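Local coordinates for Endonuclease/exonuclease/phosphatase domain-containing protein (Enterococcus faecalis, PDB 3L1W) that is of unknown function but belongs to the DNase I-like endonuclease/exonuclease/phosphatase superfamily and may act as a 3'-5' RNA exonuclease, at residues Val10-Glu13 with Tyr14-Asp17; Gln42-Arg45 with Pro46-Arg50; Ser62-Arg65 with Glu66-Gln70; Leu77-Glu80 with Gln81-Gln84; Ala190-Tyr193 with Gly194-Thr198. All blocks are in the same frame, centred on the assembly; numbering follows the deposited sequence. Where two conformers were deposited one is given.

Interaction 1. Residues Val10-Glu13 with Tyr14-Asp17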
loop_
_atom_site.group_PDB
_atom_site.type_symbol
_atom_site.label_atom_id
_atom_site.label_comp_id
_atom_site.label_asym_id
_atom_site.label_seq_id
_atom_site.Cartn_x
_atom_site.Cartn_y
_atom_site.Cartn_z
ATOM N N VAL A 10 -15.192 15.650 -5.955
ATOM C CA VAL A 10 -15.474 16.475 -7.121
ATOM C C VAL A 10 -14.644 17.762 -7.048
ATOM O O VAL A 10 -14.406 18.296 -5.966
ATOM C CB VAL A 10 -16.988 16.797 -7.217
ATOM C CG1 VAL A 10 -17.411 17.764 -6.118
ATOM C CG2 VAL A 10 -17.342 17.355 -8.589
ATOM N N ASP A 11 -14.181 18.236 -8.200
ATOM C CA ASP A 11 -13.478 19.509 -8.267
ATOM C C ASP A 11 -14.449 20.616 -7.870
ATOM O O ASP A 11 -15.481 20.806 -8.519
ATOM C CB ASP A 11 -12.966 19.729 -9.692
ATOM C CG ASP A 11 -12.053 20.939 -9.819
ATOM O OD1 ASP A 11 -11.604 21.478 -8.786
ATOM O OD2 ASP A 11 -11.774 21.338 -10.972
ATOM N N THR A 12 -14.133 21.324 -6.791
ATOM C CA THR A 12 -14.976 22.421 -6.330
ATOM C C THR A 12 -14.145 23.508 -5.655
ATOM O O THR A 12 -13.195 23.221 -4.927
ATOM C CB THR A 12 -16.066 21.931 -5.358
ATOM O OG1 THR A 12 -16.793 23.054 -4.852
ATOM C CG2 THR A 12 -15.455 21.164 -4.188
ATOM N N GLU A 13 -14.509 24.762 -5.892
ATOM C CA GLU A 13 -13.758 25.867 -5.309
ATOM C C GLU A 13 -13.972 25.938 -3.806
ATOM O O GLU A 13 -13.223 26.603 -3.097
ATOM C CB GLU A 13 -14.101 27.189 -5.998
ATOM C CG GLU A 13 -13.525 27.285 -7.401
ATOM C CD GLU A 13 -13.791 28.617 -8.059
ATOM O OE1 GLU A 13 -14.469 29.465 -7.440
ATOM O OE2 GLU A 13 -13.321 28.817 -9.200
ATOM N N TYR A 14 -14.986 25.234 -3.314
ATOM C CA TYR A 14 -15.209 25.157 -1.875
ATOM C C TYR A 14 -13.986 24.589 -1.150
ATOM O O TYR A 14 -13.749 24.906 0.011
ATOM C CB TYR A 14 -16.459 24.332 -1.558
ATOM C CG TYR A 14 -17.744 24.944 -2.091
ATOM C CD1 TYR A 14 -18.132 26.230 -1.721
ATOM C CD2 TYR A 14 -18.571 24.233 -2.954
ATOM C CE1 TYR A 14 -19.307 26.792 -2.203
ATOM C CE2 TYR A 14 -19.746 24.783 -3.440
ATOM C CZ TYR A 14 -20.110 26.062 -3.061
ATOM O OH TYR A 14 -21.276 26.606 -3.549
ATOM N N ASP A 15 -13.206 23.762 -1.843
ATOM C CA ASP A 15 -12.005 23.163 -1.249
ATOM C C ASP A 15 -10.795 24.094 -1.223
ATOM O O ASP A 15 -9.761 23.755 -0.648
ATOM C CB ASP A 15 -11.641 21.860 -1.962
ATOM C CG ASP A 15 -12.585 20.731 -1.610
ATOM O OD1 ASP A 15 -13.164 20.769 -0.506
ATOM O OD2 ASP A 15 -12.744 19.814 -2.436
ATOM N N GLN A 16 -10.933 25.259 -1.848
ATOM C CA GLN A 16 -9.921 26.307 -1.773
ATOM C C GLN A 16 -8.537 25.790 -2.153
ATOM O O GLN A 16 -8.328 25.373 -3.287
ATOM C CB GLN A 16 -9.915 26.951 -0.382
ATOM C CG GLN A 16 -11.198 27.706 -0.069
ATOM C CD GLN A 16 -11.260 28.199 1.363
ATOM O OE1 GLN A 16 -10.759 27.548 2.281
ATOM N NE2 GLN A 16 -11.890 29.350 1.562
ATOM N N ASP A 17 -7.599 25.807 -1.211
ATOM C CA ASP A 17 -6.225 25.418 -1.520
ATOM C C ASP A 17 -6.062 23.900 -1.637
ATOM O O ASP A 17 -4.943 23.391 -1.761
ATOM C CB ASP A 17 -5.246 25.980 -0.478
ATOM C CG ASP A 17 -5.380 25.308 0.879
ATOM O OD1 ASP A 17 -6.371 24.582 1.105
ATOM O OD2 ASP A 17 -4.484 25.506 1.726
HETATM O O HOH W 1 -12.046 19.543 -5.094
#
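Thr12 and Asp15 meet with their side chains at roughly a right angle: the methyl CG2 of Thr12 rests against the carboxylate, 3.5 Å from Asp15 OD2. The threonine rotamer explains this. With OG1 trans to the backbone N (chi1 175°), the hydroxyl is turned to Tyr14 and the methyl is left to face Asp15. The Tyr14 N-H is within bonding distance of Thr12 OG1, 3.2 Å, which would make an ST turn, but the hydroxyl sits too near the tyrosine ring in the model for its position to be trusted. Firmer are two backbone bonds, Asp15 N to Thr12 O at 3.1 Å and Gln16 N to Glu13 O at 2.9 Å. Each closes an i to i+3 turn, the signature of 3-10 structure, here a short turn in the surface loop between strand 2-7 and helix 20-34. Asp15 reaches back to the start of the loop through a water, which donates to both Val10 O and Asp15 OD2. The stronger partner of that same carboxylate oxygen is Arg9, in a salt bridge. The CB bond of Gln16 points away from residues 10-13, yet CG still passes 3.8 Å from Glu13 O, and Asp17 just beyond forms a salt bridge with Arg237.

Interaction 2. Residues Gln42-Arg45 with Pro46-Arg50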
loop_
_atom_site.group_PDB
_atom_site.type_symbol
_atom_site.label_atom_id
_atom_site.label_comp_id
_atom_site.label_asym_id
_atom_site.label_seq_id
_atom_site.Cartn_x
_atom_site.Cartn_y
_atom_site.Cartn_z
ATOM N N GLN A 42 -15.600 7.645 -8.317
ATOM C CA GLN A 42 -16.737 8.560 -8.232
ATOM C C GLN A 42 -16.285 10.017 -8.154
ATOM O O GLN A 42 -15.168 10.306 -7.716
ATOM C CB GLN A 42 -17.636 8.250 -7.027
ATOM C CG GLN A 42 -18.161 6.821 -6.971
ATOM C CD GLN A 42 -17.104 5.868 -6.445
ATOM O OE1 GLN A 42 -16.375 6.197 -5.508
ATOM N NE2 GLN A 42 -17.020 4.682 -7.034
ATOM N N GLU A 43 -17.175 10.910 -8.580
ATOM C CA GLU A 43 -17.031 12.371 -8.451
ATOM C C GLU A 43 -15.953 12.970 -9.348
ATOM O O GLU A 43 -15.028 13.619 -8.873
ATOM C CB GLU A 43 -16.819 12.787 -6.992
ATOM C CG GLU A 43 -17.999 12.434 -6.090
ATOM C CD GLU A 43 -18.035 13.223 -4.790
ATOM O OE1 GLU A 43 -17.421 14.302 -4.722
ATOM O OE2 GLU A 43 -18.711 12.776 -3.834
ATOM N N VAL A 44 -16.079 12.749 -10.650
ATOM C CA VAL A 44 -15.139 13.332 -11.596
ATOM C C VAL A 44 -15.850 14.166 -12.660
ATOM O O VAL A 44 -16.625 13.650 -13.470
ATOM C CB VAL A 44 -14.236 12.257 -12.250
ATOM C CG1 VAL A 44 -13.222 11.754 -11.229
ATOM C CG2 VAL A 44 -15.069 11.091 -12.813
ATOM N N ARG A 45 -15.580 15.464 -12.637
ATOM C CA ARG A 45 -15.998 16.349 -13.709
ATOM C C ARG A 45 -15.085 16.103 -14.910
ATOM O O ARG A 45 -14.083 15.381 -14.798
ATOM C CB ARG A 45 -15.942 17.799 -13.227
ATOM C CG ARG A 45 -16.984 18.089 -12.140
ATOM C CD ARG A 45 -16.978 19.549 -11.691
ATOM N NE ARG A 45 -17.111 20.449 -12.827
ATOM C CZ ARG A 45 -18.231 20.607 -13.531
ATOM N NH1 ARG A 45 -18.255 21.447 -14.558
ATOM N NH2 ARG A 45 -19.324 19.927 -13.212
ATOM N N PRO A 46 -15.431 16.669 -16.074
ATOM C CA PRO A 46 -14.663 16.330 -17.280
ATOM C C PRO A 46 -13.167 16.588 -17.163
ATOM O O PRO A 46 -12.370 15.794 -17.677
ATOM C CB PRO A 46 -15.289 17.229 -18.348
ATOM C CG PRO A 46 -16.717 17.354 -17.903
ATOM C CD PRO A 46 -16.653 17.437 -16.394
ATOM N N ASN A 47 -12.777 17.672 -16.499
ATOM C CA ASN A 47 -11.357 17.941 -16.327
ATOM C C ASN A 47 -10.652 16.862 -15.510
ATOM O O ASN A 47 -9.505 16.512 -15.780
ATOM C CB ASN A 47 -11.125 19.331 -15.724
ATOM C CG ASN A 47 -11.642 19.452 -14.306
ATOM O OD1 ASN A 47 -12.760 19.034 -14.000
ATOM N ND2 ASN A 47 -10.827 20.017 -13.432
ATOM N N GLN A 48 -11.346 16.323 -14.513
ATOM C CA GLN A 48 -10.793 15.255 -13.685
ATOM C C GLN A 48 -10.666 13.960 -14.488
ATOM O O GLN A 48 -9.696 13.222 -14.345
ATOM C CB GLN A 48 -11.675 15.039 -12.455
ATOM C CG GLN A 48 -11.772 16.288 -11.588
ATOM C CD GLN A 48 -12.726 16.108 -10.418
ATOM O OE1 GLN A 48 -13.916 16.401 -10.530
ATOM N NE2 GLN A 48 -12.205 15.626 -9.289
ATOM N N VAL A 49 -11.643 13.694 -15.351
ATOM C CA VAL A 49 -11.549 12.533 -16.230
ATOM C C VAL A 49 -10.330 12.679 -17.147
ATOM O O VAL A 49 -9.546 11.738 -17.313
ATOM C CB VAL A 49 -12.826 12.358 -17.063
ATOM C CG1 VAL A 49 -12.653 11.222 -18.079
ATOM C CG2 VAL A 49 -14.011 12.079 -16.143
ATOM N N ARG A 50 -10.160 13.862 -17.727
ATOM C CA ARG A 50 -9.003 14.123 -18.583
ATOM C C ARG A 50 -7.702 13.878 -17.825
ATOM O O ARG A 50 -6.775 13.268 -18.360
ATOM C CB ARG A 50 -9.017 15.553 -19.132
ATOM C CG ARG A 50 -10.067 15.826 -20.200
ATOM C CD ARG A 50 -9.743 17.104 -20.981
ATOM N NE ARG A 50 -9.805 18.314 -20.157
ATOM C CZ ARG A 50 -8.774 18.826 -19.488
ATOM N NH1 ARG A 50 -7.588 18.233 -19.530
ATOM N NH2 ARG A 50 -8.928 19.933 -18.767
HETATM O O HOH W 2 -14.339 21.143 -12.997
#
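The first turn of helix 46-55 starts directly from the end of strand 38-44, with Arg45 as N-cap and the extended Gln48 side chain reaching to its N-H. Gln48 OE1 takes the Arg45 N-H at 2.8 Å, almost straight at 171°, with the donor standing above the amide's carbonyl plane. This is the N3-to-N-cap half of a capping box, made with a glutamine. Both amides of this turn have further partners in the loop after strand 2-7: Gln48 OE1 also accepts from Asp11 N and its NE2 bonds Arg9 O, fixing its rotation at both ends, while Asn47 ND2 bonds Asp11 OD2. Arg45 O runs the other way, accepting Val49 N at 3.0 Å along its C=O direction, with a weak bond from Gln48 N beside it. Just upstream, Glu43 and Val44 both face Gly73 in a G1 beta bulge. Glu43 lies in the sequence motif that supplies a metal-binding glutamate in many relatives; here its carboxylate bonds Asn7 and Val10 N. Val44 packs across the helix start, CB against Gln48 CB at 3.8 Å and CG2 against Val49 CG2 at 3.6 Å. On the other flank, a water in the guanidinium plane takes the Arg45 NE hydrogen at 2.9 Å and donates to Asn47 OD1 at 2.8 Å.

Interaction 3. Residues Ser62-Arg65 with Glu66-Gln70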
loop_
_atom_site.group_PDB
_atom_site.type_symbol
_atom_site.label_atom_id
_atom_site.label_comp_id
_atom_site.label_asym_id
_atom_site.label_seq_id
_atom_site.Cartn_x
_atom_site.Cartn_y
_atom_site.Cartn_z
ATOM N N SER A 62 -15.867 6.208 -18.997
ATOM C CA SER A 62 -16.544 7.226 -18.199
ATOM C C SER A 62 -17.902 7.608 -18.759
ATOM O O SER A 62 -18.208 7.338 -19.915
ATOM C CB SER A 62 -15.686 8.485 -18.047
ATOM O OG SER A 62 -15.593 9.191 -19.273
ATOM N N ALA A 63 -18.705 8.240 -17.910
ATOM C CA ALA A 63 -20.020 8.747 -18.295
ATOM C C ALA A 63 -20.373 9.813 -17.280
ATOM O O ALA A 63 -19.828 9.821 -16.177
ATOM C CB ALA A 63 -21.050 7.631 -18.281
ATOM N N GLU A 64 -21.250 10.738 -17.639
ATOM C CA GLU A 64 -21.584 11.800 -16.695
ATOM C C GLU A 64 -23.088 12.010 -16.589
ATOM O O GLU A 64 -23.843 11.553 -17.444
ATOM C CB GLU A 64 -20.805 13.087 -16.988
ATOM C CG GLU A 64 -20.926 13.583 -18.409
ATOM C CD GLU A 64 -22.293 14.151 -18.697
ATOM O OE1 GLU A 64 -22.730 15.038 -17.934
ATOM O OE2 GLU A 64 -22.922 13.711 -19.682
ATOM N N ARG A 65 -23.508 12.696 -15.534
ATOM C CA ARG A 65 -24.908 12.653 -15.140
ATOM C C ARG A 65 -25.798 13.683 -15.833
ATOM O O ARG A 65 -27.021 13.565 -15.797
ATOM C CB ARG A 65 -25.038 12.742 -13.614
ATOM C CG ARG A 65 -24.692 14.095 -13.031
ATOM C CD ARG A 65 -24.566 14.034 -11.511
ATOM N NE ARG A 65 -24.518 15.375 -10.941
ATOM C CZ ARG A 65 -24.408 15.643 -9.646
ATOM N NH1 ARG A 65 -24.378 16.903 -9.235
ATOM N NH2 ARG A 65 -24.325 14.659 -8.764
ATOM N N GLU A 66 -25.199 14.675 -16.488
ATOM C CA GLU A 66 -26.017 15.691 -17.159
ATOM C C GLU A 66 -26.445 15.267 -18.555
ATOM O O GLU A 66 -27.493 15.686 -19.039
ATOM C CB GLU A 66 -25.310 17.050 -17.198
ATOM C CG GLU A 66 -25.042 17.644 -15.819
ATOM C CD GLU A 66 -26.314 17.860 -15.010
ATOM O OE1 GLU A 66 -27.364 18.158 -15.618
ATOM O OE2 GLU A 66 -26.263 17.737 -13.767
ATOM N N GLY A 67 -25.639 14.431 -19.200
ATOM C CA GLY A 67 -25.948 13.972 -20.541
ATOM C C GLY A 67 -25.261 14.793 -21.616
ATOM O O GLY A 67 -24.991 14.294 -22.709
ATOM N N ASP A 68 -24.976 16.056 -21.304
ATOM C CA ASP A 68 -24.289 16.949 -22.237
ATOM C C ASP A 68 -22.767 16.793 -22.163
ATOM O O ASP A 68 -22.024 17.623 -22.686
ATOM C CB ASP A 68 -24.688 18.409 -21.987
ATOM C CG ASP A 68 -24.364 18.873 -20.575
ATOM O OD1 ASP A 68 -23.605 18.171 -19.874
ATOM O OD2 ASP A 68 -24.866 19.941 -20.164
ATOM N N GLY A 69 -22.316 15.725 -21.508
ATOM C CA GLY A 69 -20.897 15.441 -21.371
ATOM C C GLY A 69 -20.141 16.460 -20.536
ATOM O O GLY A 69 -18.915 16.428 -20.462
ATOM N N GLN A 70 -20.866 17.368 -19.896
ATOM C CA GLN A 70 -20.220 18.433 -19.137
ATOM C C GLN A 70 -20.354 18.275 -17.628
ATOM O O GLN A 70 -19.740 19.026 -16.869
ATOM C CB GLN A 70 -20.770 19.797 -19.563
ATOM C CG GLN A 70 -20.653 20.067 -21.054
ATOM C CD GLN A 70 -19.230 19.922 -21.554
ATOM O OE1 GLN A 70 -18.302 20.509 -20.999
ATOM N NE2 GLN A 70 -19.050 19.135 -22.608
#
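Glu64 turns its carboxylate into the mouth of its own loop, where a row of backbone N-H groups from the following residues converges on it. OE1 accepts from Glu66 N at 2.9 Å, the donor standing above the carboxylate plane. OE2 takes two weaker, bent bonds, from Gly67 N at 2.9 Å and Gly69 N at 2.8 Å. Gly71 N, one residue past the contact, is a further donor to OE1. Two turns in the glutamate chain make this possible: CG lies between the backbone N and the carbonyl carbon (chi1 53°) and CD folds round again (chi2 72°), which lays CG over Gly69 CA at 3.5 Å. The loop joins strands 59-64 and 73-78, antiparallel neighbours, and backbone bonds between Arg65 and Glu72 close its base, so the whole is a beta hairpin with a long, curled connection. Gly67 and Gly69 both take positive phi values, which suit glycine and let the chain wrap round the acid. At the far end, Asp68 OD1 accepts Gln70 N at 2.9 Å, an Asx turn that shapes the exit from the curl. Several N-H donors on one carboxylate would be expected to favour its ionised form, an effect probably tempered by the like charge of Asp68, whose OD1 lies 3.8 Å from Glu64 OE1.

Interaction 4. Residues Leu77-Glu80 with Gln81-Gln84. With SO4 (sulfate ion), chain G.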
loop_
_atom_site.group_PDB
_atom_site.type_symbol
_atom_site.label_atom_id
_atom_site.label_comp_id
_atom_site.label_asym_id
_atom_site.label_seq_id
_atom_site.Cartn_x
_atom_site.Cartn_y
_atom_site.Cartn_z
ATOM N N LEU A 77 -11.659 2.682 -14.236
ATOM C CA LEU A 77 -10.308 2.580 -14.761
ATOM C C LEU A 77 -9.959 1.107 -14.791
ATOM O O LEU A 77 -10.266 0.373 -13.851
ATOM C CB LEU A 77 -9.323 3.313 -13.838
ATOM C CG LEU A 77 -9.604 4.789 -13.567
ATOM C CD1 LEU A 77 -8.539 5.383 -12.650
ATOM C CD2 LEU A 77 -9.679 5.565 -14.880
ATOM N N TYR A 78 -9.317 0.662 -15.861
ATOM C CA TYR A 78 -8.893 -0.734 -15.921
ATOM C C TYR A 78 -7.618 -0.908 -16.723
ATOM O O TYR A 78 -7.286 -0.095 -17.591
ATOM C CB TYR A 78 -10.019 -1.643 -16.449
ATOM C CG TYR A 78 -10.467 -1.345 -17.862
ATOM C CD1 TYR A 78 -10.026 -2.118 -18.929
ATOM C CD2 TYR A 78 -11.330 -0.294 -18.125
ATOM C CE1 TYR A 78 -10.450 -1.852 -20.227
ATOM C CE2 TYR A 78 -11.757 -0.023 -19.425
ATOM C CZ TYR A 78 -11.305 -0.805 -20.459
ATOM O OH TYR A 78 -11.725 -0.531 -21.742
ATOM N N ASN A 79 -6.897 -1.975 -16.411
ATOM C CA ASN A 79 -5.654 -2.306 -17.103
ATOM C C ASN A 79 -5.949 -3.395 -18.121
ATOM O O ASN A 79 -6.292 -4.516 -17.741
ATOM C CB ASN A 79 -4.633 -2.805 -16.077
ATOM C CG ASN A 79 -3.312 -3.220 -16.702
ATOM O OD1 ASN A 79 -3.226 -3.474 -17.897
ATOM N ND2 ASN A 79 -2.270 -3.301 -15.877
ATOM N N GLU A 80 -5.827 -3.070 -19.406
ATOM C CA GLU A 80 -6.184 -4.011 -20.466
ATOM C C GLU A 80 -5.323 -5.271 -20.525
ATOM O O GLU A 80 -5.730 -6.274 -21.118
ATOM C CB GLU A 80 -6.211 -3.297 -21.819
ATOM C CG GLU A 80 -7.419 -2.378 -21.975
ATOM C CD GLU A 80 -7.424 -1.633 -23.297
ATOM O OE1 GLU A 80 -7.168 -2.264 -24.341
ATOM O OE2 GLU A 80 -7.691 -0.415 -23.290
ATOM N N GLN A 81 -4.152 -5.239 -19.903
ATOM C CA GLN A 81 -3.329 -6.442 -19.828
ATOM C C GLN A 81 -3.872 -7.413 -18.784
ATOM O O GLN A 81 -3.475 -8.575 -18.750
ATOM C CB GLN A 81 -1.887 -6.094 -19.464
ATOM C CG GLN A 81 -1.116 -5.350 -20.530
ATOM C CD GLN A 81 0.377 -5.341 -20.233
ATOM O OE1 GLN A 81 0.888 -4.430 -19.579
ATOM N NE2 GLN A 81 1.080 -6.372 -20.696
ATOM N N LYS A 82 -4.758 -6.923 -17.920
ATOM C CA LYS A 82 -5.306 -7.726 -16.829
ATOM C C LYS A 82 -6.779 -8.072 -17.043
ATOM O O LYS A 82 -7.217 -9.190 -16.749
ATOM C CB LYS A 82 -5.137 -6.988 -15.495
ATOM C CG LYS A 82 -3.673 -6.768 -15.104
ATOM C CD LYS A 82 -3.553 -6.064 -13.769
ATOM C CE LYS A 82 -2.085 -5.904 -13.348
ATOM N NZ LYS A 82 -1.960 -5.056 -12.123
ATOM N N VAL A 83 -7.553 -7.105 -17.527
ATOM C CA VAL A 83 -8.963 -7.353 -17.837
ATOM C C VAL A 83 -9.342 -6.636 -19.112
ATOM O O VAL A 83 -8.822 -5.562 -19.407
ATOM C CB VAL A 83 -9.912 -6.872 -16.722
ATOM C CG1 VAL A 83 -9.667 -7.648 -15.423
ATOM C CG2 VAL A 83 -9.766 -5.371 -16.495
ATOM N N GLN A 84 -10.256 -7.225 -19.870
ATOM C CA GLN A 84 -10.720 -6.584 -21.087
ATOM C C GLN A 84 -12.196 -6.251 -20.958
ATOM O O GLN A 84 -12.970 -7.045 -20.425
ATOM C CB GLN A 84 -10.478 -7.485 -22.300
ATOM C CG GLN A 84 -9.001 -7.747 -22.580
ATOM C CD GLN A 84 -8.402 -8.806 -21.665
ATOM O OE1 GLN A 84 -8.966 -9.889 -21.500
ATOM N NE2 GLN A 84 -7.249 -8.500 -21.075
HETATM S S SO4 G . -3.845 -7.544 -9.871
HETATM O O1 SO4 G . -3.432 -6.148 -9.710
HETATM O O2 SO4 G . -3.127 -8.100 -11.013
HETATM O O3 SO4 G . -3.510 -8.296 -8.667
HETATM O O4 SO4 G . -5.282 -7.612 -10.128
HETATM O O HOH W 3 -2.892 -2.320 -13.182
HETATM O O HOH W 4 -1.479 -2.044 -19.764
HETATM O O HOH W 5 0.283 -4.652 -16.196
#
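The extended Lys82 chain crosses the Asn79 side chain at a slant. Its CB sits 3.5 Å from Asn79 O, CG is 3.9 Å from Asn79 CG, CD lies 3.7 Å from Asn79 ND2 with sulfate O2 also close by, and CE passes 3.6 Å from Asn79 ND2. At the tip, NZ gives a hydrogen bond to sulfate O1 at 3.0 Å, and a water bridges the same ammonium to Asn79 ND2. The sulfate, probably from the crystallisation liquor, is also held by Ser37 OG and Lys2 N. This turn carries the chain from strand 73-78 in one sheet to strand 83-92 in the other, the two sheets of the DNase I-like sandwich. Asn79 shapes it: a chi1 of 178° carries CG away from the backbone N and swings OD1 over to Gln81 N at 2.8 Å, forming an Asx turn. Its carbonyl O receives both Lys82 N and Val83 N, the second nearly straight at 172°. Past the turn, Gln84 NE2 reaches back to Glu80 O at 2.7 Å, the acceptor lying in its amide plane, and also meets Thr120 OG1. On the buried side, Tyr78 CB packs on Val83 CG2 at 3.7 Å, and its ring meets Phe117 edge-to-face.

Interaction 5. Residues Ala190-Tyr193 with Gly194-Thr198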
loop_
_atom_site.group_PDB
_atom_site.type_symbol
_atom_site.label_atom_id
_atom_site.label_comp_id
_atom_site.label_asym_id
_atom_site.label_seq_id
_atom_site.Cartn_x
_atom_site.Cartn_y
_atom_site.Cartn_z
ATOM N N ALA A 190 -13.211 -11.740 4.917
ATOM C CA ALA A 190 -11.829 -12.152 5.105
ATOM C C ALA A 190 -11.150 -11.174 6.043
ATOM O O ALA A 190 -11.823 -10.468 6.793
ATOM C CB ALA A 190 -11.106 -12.213 3.761
ATOM N N THR A 191 -9.823 -11.134 6.009
ATOM C CA THR A 191 -9.083 -10.178 6.818
ATOM C C THR A 191 -9.186 -8.783 6.202
ATOM O O THR A 191 -9.077 -8.627 4.986
ATOM C CB THR A 191 -7.602 -10.584 6.938
ATOM O OG1 THR A 191 -7.516 -11.959 7.334
ATOM C CG2 THR A 191 -6.887 -9.716 7.965
ATOM N N HIS A 192 -9.426 -7.781 7.047
ATOM C CA HIS A 192 -9.507 -6.393 6.595
ATOM C C HIS A 192 -8.368 -5.563 7.178
ATOM O O HIS A 192 -8.159 -5.559 8.388
ATOM C CB HIS A 192 -10.838 -5.752 6.986
ATOM C CG HIS A 192 -10.986 -4.346 6.493
ATOM N ND1 HIS A 192 -11.286 -4.047 5.181
ATOM C CD2 HIS A 192 -10.831 -3.157 7.122
ATOM C CE1 HIS A 192 -11.340 -2.735 5.032
ATOM N NE2 HIS A 192 -11.057 -2.172 6.193
ATOM N N TYR A 193 -7.644 -4.857 6.311
ATOM C CA TYR A 193 -6.497 -4.059 6.731
ATOM C C TYR A 193 -6.896 -2.595 6.699
ATOM O O TYR A 193 -7.539 -2.146 5.750
ATOM C CB TYR A 193 -5.303 -4.313 5.795
ATOM C CG TYR A 193 -4.052 -3.539 6.160
ATOM C CD1 TYR A 193 -3.397 -3.773 7.359
ATOM C CD2 TYR A 193 -3.521 -2.583 5.294
ATOM C CE1 TYR A 193 -2.251 -3.076 7.701
ATOM C CE2 TYR A 193 -2.374 -1.868 5.627
ATOM C CZ TYR A 193 -1.741 -2.124 6.829
ATOM O OH TYR A 193 -0.611 -1.429 7.196
ATOM N N GLY A 194 -6.537 -1.851 7.739
ATOM C CA GLY A 194 -6.897 -0.450 7.817
ATOM C C GLY A 194 -8.240 -0.235 8.493
ATOM O O GLY A 194 -8.849 -1.172 9.019
ATOM N N PRO A 195 -8.719 1.010 8.482
ATOM C CA PRO A 195 -9.990 1.303 9.150
ATOM C C PRO A 195 -11.175 0.678 8.410
ATOM O O PRO A 195 -11.119 0.516 7.189
ATOM C CB PRO A 195 -10.061 2.832 9.097
ATOM C CG PRO A 195 -9.273 3.205 7.882
ATOM C CD PRO A 195 -8.147 2.189 7.805
ATOM N N ARG A 196 -12.239 0.335 9.135
ATOM C CA ARG A 196 -13.438 -0.183 8.481
ATOM C C ARG A 196 -14.222 0.936 7.788
ATOM O O ARG A 196 -14.919 0.692 6.807
ATOM C CB ARG A 196 -14.315 -0.955 9.474
ATOM C CG ARG A 196 -13.693 -2.273 9.934
ATOM C CD ARG A 196 -14.546 -2.991 10.993
ATOM N NE ARG A 196 -15.894 -3.298 10.517
ATOM C CZ ARG A 196 -16.213 -4.363 9.784
ATOM N NH1 ARG A 196 -15.280 -5.236 9.427
ATOM N NH2 ARG A 196 -17.470 -4.554 9.402
ATOM N N GLY A 197 -14.093 2.157 8.300
ATOM C CA GLY A 197 -14.705 3.321 7.685
ATOM C C GLY A 197 -13.816 3.929 6.616
ATOM O O GLY A 197 -12.612 3.651 6.560
ATOM N N THR A 198 -14.412 4.776 5.777
ATOM C CA THR A 198 -13.767 5.229 4.559
ATOM C C THR A 198 -13.814 6.743 4.355
ATOM O O THR A 198 -13.073 7.278 3.542
ATOM C CB THR A 198 -14.444 4.561 3.339
ATOM O OG1 THR A 198 -15.814 4.963 3.273
ATOM C CG2 THR A 198 -14.406 3.034 3.485
HETATM O O HOH W 6 -8.647 -3.602 10.327
#
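His192 brings the edge of its imidazole up to the carbonyl of Pro195, three residues on. NE2 donates to Pro195 O at 2.9 Å, and the bond is fairly straight at 163°. The acceptor lies in the ring plane, whereas from the carbonyl's side the donor stands 54° above the plane. The first torsion, chi1 -178°, places CG beside the carbonyl carbon and carries the ring forward along the chain, so that CD2 also passes 3.4 Å from Gly194 O and 4.1 Å from Arg196 CG. ND1, on the other side of the ring, is hydrogen-bonded to Thr227 OG1, and the imidazole is thus held at both nitrogens. The contact closes the end of strand 191-193, the outermost strand of its sheet within the chain, which runs parallel to strand 222-229; Pro195 O has a second partner there in Ser229 OG. Gly194 makes the bend, with backbone angles that call for glycine, and a water donates to both His192 O and Gly194 O at 2.8 Å each, spanning the turn. Tyr193 leads the opposite way: its CG lies 3.4 Å from Gly194 N, but the ring stacks with Phe33 of the second subunit, and its OH bonds Asp232 of that subunit.

Interactions 1, 2 and 3 form a connected group. Interactions 1 and 2, centres 13 Å apart, meet through the polar ends of Glu43 and Asn47 and through packing of Val10 CG2 on Arg45 CG at 3.6 Å; this joins the first loop to the glutamate that, by analogy with relatives, may belong to the metal site. Interaction 3 touches the other flank of interaction 2, Pro46 CG lying 3.5 Å from Gly69 O. Interaction 4 follows on strand 73-78, next to strands 38-44 and 59-64, with its nearest atoms about 7 Å from interactions 2 and 3. Interaction 5 is remote, its centre 27 Å from that of interaction 2, on the sheet's far edge beside the second subunit.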